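Local structure of Lmo0325 protein (Listeria monocytogenes EGD-e, 4RYK) at residues Val62-Asp65 and Glu66-Ile70; Gln179-Phe182 and Tyr183-Leu187. The protein is a putative transcriptional regulator that probably binds DNA through an N-terminal helix-turn-helix domain and has an all-helical Rgg-type C-terminal domain. One frame throughout, in Å; residues are numbered along the deposited sequence.

Contact 1 (Val62-Asp65 and Glu66-Ile70)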
# COMPACT_ATOMS: atom_id res chain seq x y z
N VAL A 62 3.73 -16.11 6.00
CA VAL A 62 4.17 -15.10 5.07
C VAL A 62 3.09 -14.92 4.01
O VAL A 62 2.84 -15.83 3.28
CB VAL A 62 5.48 -15.53 4.38
CG1 VAL A 62 5.85 -14.52 3.32
CG2 VAL A 62 6.62 -15.63 5.39
N PRO A 63 2.43 -13.75 3.97
CA PRO A 63 1.42 -13.53 2.91
C PRO A 63 2.08 -13.58 1.54
O PRO A 63 3.25 -13.20 1.38
CB PRO A 63 0.90 -12.10 3.19
CG PRO A 63 1.09 -11.92 4.69
CD PRO A 63 2.35 -12.71 5.03
N LEU A 64 1.33 -14.02 0.58
CA LEU A 64 1.75 -14.10 -0.82
C LEU A 64 2.49 -12.87 -1.31
O LEU A 64 3.55 -12.98 -1.90
CB LEU A 64 0.50 -14.39 -1.69
CG LEU A 64 0.72 -14.65 -3.18
CD1 LEU A 64 1.62 -15.84 -3.44
CD2 LEU A 64 -0.62 -14.87 -3.91
N ASP A 65 1.96 -11.68 -1.08
CA ASP A 65 2.60 -10.51 -1.64
C ASP A 65 3.98 -10.27 -0.98
O ASP A 65 4.88 -9.76 -1.63
CB ASP A 65 1.73 -9.28 -1.37
CG ASP A 65 2.22 -8.04 -2.12
OD1 ASP A 65 2.06 -8.04 -3.37
OD2 ASP A 65 2.71 -7.07 -1.47
N GLU A 66 4.10 -10.57 0.31
CA GLU A 66 5.40 -10.38 1.03
C GLU A 66 6.35 -11.41 0.48
O GLU A 66 7.54 -11.12 0.25
CB GLU A 66 5.23 -10.56 2.55
CG GLU A 66 6.53 -10.33 3.30
CD GLU A 66 6.48 -10.63 4.78
OE1 GLU A 66 5.40 -10.94 5.35
OE2 GLU A 66 7.56 -10.50 5.38
N PHE A 67 5.85 -12.62 0.23
CA PHE A 67 6.72 -13.63 -0.32
C PHE A 67 7.32 -13.12 -1.63
O PHE A 67 8.54 -13.27 -1.84
CB PHE A 67 5.98 -14.97 -0.53
CG PHE A 67 6.80 -15.99 -1.27
CD1 PHE A 67 6.79 -16.04 -2.66
CD2 PHE A 67 7.61 -16.89 -0.58
CE1 PHE A 67 7.57 -16.94 -3.36
CE2 PHE A 67 8.41 -17.80 -1.29
CZ PHE A 67 8.36 -17.82 -2.67
N PHE A 68 6.48 -12.53 -2.50
CA PHE A 68 7.00 -12.09 -3.77
C PHE A 68 7.92 -10.91 -3.66
O PHE A 68 8.86 -10.77 -4.45
CB PHE A 68 5.91 -11.84 -4.86
CG PHE A 68 5.58 -13.07 -5.59
CD1 PHE A 68 6.34 -13.46 -6.68
CD2 PHE A 68 4.61 -13.93 -5.12
CE1 PHE A 68 6.08 -14.65 -7.35
CE2 PHE A 68 4.37 -15.14 -5.76
CZ PHE A 68 5.11 -15.49 -6.88
N PHE A 69 7.67 -10.06 -2.68
CA PHE A 69 8.59 -9.00 -2.42
C PHE A 69 9.98 -9.56 -2.10
O PHE A 69 10.95 -9.08 -2.61
CB PHE A 69 8.08 -8.11 -1.30
CG PHE A 69 9.01 -6.96 -0.98
CD1 PHE A 69 9.11 -5.87 -1.85
CD2 PHE A 69 9.82 -6.99 0.15
CE1 PHE A 69 9.98 -4.84 -1.58
CE2 PHE A 69 10.69 -5.96 0.41
CZ PHE A 69 10.75 -4.89 -0.43
N ILE A 70 10.05 -10.54 -1.20
CA ILE A 70 11.31 -11.22 -0.83
C ILE A 70 11.90 -11.91 -2.05
O ILE A 70 13.06 -11.75 -2.36
CB ILE A 70 11.08 -12.25 0.27
CG1 ILE A 70 10.55 -11.56 1.51
CG2 ILE A 70 12.43 -12.96 0.62
CD1 ILE A 70 10.00 -12.49 2.58

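Contact 2 (Gln179-Phe182 and Tyr183-Leu187)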
# COMPACT_ATOMS: atom_id res chain seq x y z
N GLN A 179 -15.12 10.77 -23.09
CA GLN A 179 -14.43 10.96 -21.80
C GLN A 179 -15.39 10.74 -20.67
O GLN A 179 -15.08 10.02 -19.74
CB GLN A 179 -13.89 12.35 -21.66
CG GLN A 179 -12.75 12.65 -22.62
CD GLN A 179 -12.33 14.12 -22.56
OE1 GLN A 179 -13.15 14.99 -22.35
NE2 GLN A 179 -11.05 14.37 -22.75
N ILE A 180 -16.59 11.31 -20.75
CA ILE A 180 -17.59 11.16 -19.69
C ILE A 180 -18.10 9.74 -19.55
O ILE A 180 -18.24 9.23 -18.42
CB ILE A 180 -18.75 12.12 -19.91
CG1 ILE A 180 -18.26 13.55 -19.61
CG2 ILE A 180 -19.97 11.74 -19.06
CD1 ILE A 180 -19.14 14.62 -20.24
N HIS A 181 -18.39 9.11 -20.68
CA HIS A 181 -18.80 7.72 -20.69
C HIS A 181 -17.72 6.80 -20.06
O HIS A 181 -18.02 5.93 -19.26
CB HIS A 181 -19.13 7.27 -22.14
CG HIS A 181 -19.33 5.79 -22.29
ND1 HIS A 181 -20.56 5.18 -22.12
CD2 HIS A 181 -18.46 4.80 -22.59
CE1 HIS A 181 -20.44 3.88 -22.31
NE2 HIS A 181 -19.18 3.62 -22.60
N PHE A 182 -16.47 6.99 -20.42
CA PHE A 182 -15.41 6.18 -19.82
C PHE A 182 -15.27 6.45 -18.31
O PHE A 182 -15.09 5.54 -17.52
CB PHE A 182 -14.04 6.41 -20.50
CG PHE A 182 -13.89 5.80 -21.85
CD1 PHE A 182 -14.56 4.65 -22.23
CD2 PHE A 182 -13.03 6.35 -22.75
CE1 PHE A 182 -14.41 4.08 -23.49
CE2 PHE A 182 -12.89 5.82 -24.03
CZ PHE A 182 -13.58 4.68 -24.40
N TYR A 183 -15.33 7.72 -17.93
CA TYR A 183 -15.36 8.11 -16.54
C TYR A 183 -16.45 7.38 -15.73
O TYR A 183 -16.17 6.85 -14.63
CB TYR A 183 -15.52 9.64 -16.45
CG TYR A 183 -15.69 10.16 -15.03
CD1 TYR A 183 -14.59 10.45 -14.27
CD2 TYR A 183 -16.93 10.38 -14.46
CE1 TYR A 183 -14.73 10.92 -12.97
CE2 TYR A 183 -17.07 10.86 -13.17
CZ TYR A 183 -15.96 11.12 -12.43
OH TYR A 183 -16.03 11.58 -11.13
N GLN A 184 -17.68 7.33 -16.25
CA GLN A 184 -18.75 6.57 -15.60
C GLN A 184 -18.39 5.09 -15.48
O GLN A 184 -18.53 4.51 -14.43
CB GLN A 184 -20.11 6.81 -16.29
CG GLN A 184 -20.64 8.20 -15.99
CD GLN A 184 -21.82 8.65 -16.86
OE1 GLN A 184 -22.33 7.93 -17.75
NE2 GLN A 184 -22.28 9.87 -16.60
N ILE A 185 -17.84 4.47 -16.49
CA ILE A 185 -17.37 3.08 -16.31
C ILE A 185 -16.27 2.93 -15.24
O ILE A 185 -16.32 2.01 -14.43
CB ILE A 185 -16.81 2.53 -17.61
CG1 ILE A 185 -17.82 2.69 -18.76
CG2 ILE A 185 -16.39 1.09 -17.44
CD1 ILE A 185 -18.86 1.62 -18.86
N MSE A 186 -15.27 3.82 -15.29
CA MSE A 186 -14.16 3.94 -14.30
C MSE A 186 -14.82 3.95 -12.93
O MSE A 186 -14.38 3.26 -12.01
CB MSE A 186 -13.18 5.17 -14.55
CG MSE A 186 -11.78 5.66 -13.81
SE MSE A 186 -12.47 6.50 -12.11
CE MSE A 186 -12.61 8.17 -13.10
N LEU A 187 -15.84 4.77 -12.74
CA LEU A 187 -16.43 4.91 -11.39
C LEU A 187 -16.91 3.58 -10.82
O LEU A 187 -16.79 3.39 -9.64
CB LEU A 187 -17.57 5.91 -11.30
CG LEU A 187 -17.19 7.38 -11.34
CD1 LEU A 187 -18.47 8.22 -11.21
CD2 LEU A 187 -16.17 7.72 -10.25

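Contact 1 (Val62-Asp65 and Glu66-Ile70)
Leu-64 and Phe-68 lie side by side on the first turn of a helix. Leu-64 CD1 reaches the ring edge, 3.7 Å from Phe-68 CE2, close to the ring plane. One face of the same ring receives Phe-67 CD1. Val-62, just before the helix, sets CG1 against the start of it, 3.6 Å from Phe-67 N. Val-62 CG1 is also 3.9 Å from Phe-67 CB. It gets there because CG1 stands anti to the valine N (chi1 175°). Pro-63 is the N-cap residue. Its carbonyl O accepts a hydrogen bond from Phe-67 N at 2.9 Å, and Phe-68 N to Leu-64 O and Phe-69 N to Asp-65 O continue the ladder. Packing within the turn is looser at Pro-63 and Asp-65, both partly exposed. The extended, buried Glu-66 side chain brings OE1 to 3.5 Å from Pro-63 CD, at one corner of the ring. Its OE2 accepts a hydrogen bond from Leu-161 N of the second subunit. The Asp-65 CB bond leads away from the following residues. Asp-65 OD2 is shared between a salt bridge to Arg-198 of its own chain and a hydrogen bond with Tyr-196 of the second subunit. Leu-64 and Phe-68 also pack on Phe-68 and Leu-64 of the second subunit. Within the chain, Phe-67 packs on helix 10-20 and stacks edge-to-face with Phe-53 of helix 50-60, while Leu-64 rests on Phe-53 and Leu-57 of that helix.

Contact 2 (Gln179-Phe182 and Tyr183-Leu187)
The imidazole of His-181 carries Ile-185 over one face, toward the rim, with Ile-185 CG1 4.2 Å from His-181 NE2. The two side chains run alongside each other. The Tyr-183 ring has Leu-187 CG 3.9 Å above one face, also near the rim. At its edge, near the ring plane, lies Ile-180 O. The Phe-182 ring meets Phe-174 edge-to-face. Gln-184 lies next to Ile-180, and its amide NE2 is 3.9 Å from Ile-180 CG2. With CG beside its own backbone N (chi1 -73°), Gln-184 carries its chain past Ile-180 O, with Gln-184 CG 3.6 Å from Ile-180 O. Four backbone hydrogen bonds hold the turns of this helix together, from Tyr-183 N to Gln-179 O through Met-186 N to Phe-182 O, the last at 2.8 Å and 173°. Selenomethionine Met-186 turns to helix 197-216, where it meets Phe-203, Leu-206 and Phe-207. Tyr-183 packs on Leu-210 of that helix and on Val-226 of helix 220-235. Between the two segments the side chains meet by van der Waals contact, and the hydrogen bonds are those of the backbone. The helix is amphipathic: Phe-182, Ile-185 and Met-186 are buried, while His-181 and Gln-184 are exposed.

How the contacts relate
The two contacts are turns of separate helices in the two parts of the regulator. Contact 1 opens helix 64-71, which packs on the helices of the helix-turn-helix part, and contact 2 lies within helix 176-193 of the Rgg-type C-terminal domain. Their centres are 34 Å apart, on opposite sides of the chain's centre, and their nearest atoms about 22 Å apart, so they do not touch. Contact 1 meets the second subunit, whereas no other chain touches contact 2. The glycan bound at Thr-30 to Ser-34 belongs to the N-terminal part. A PEG, probably from crystallisation, lies about 4 Å from the side chain of Tyr-183 in contact 2.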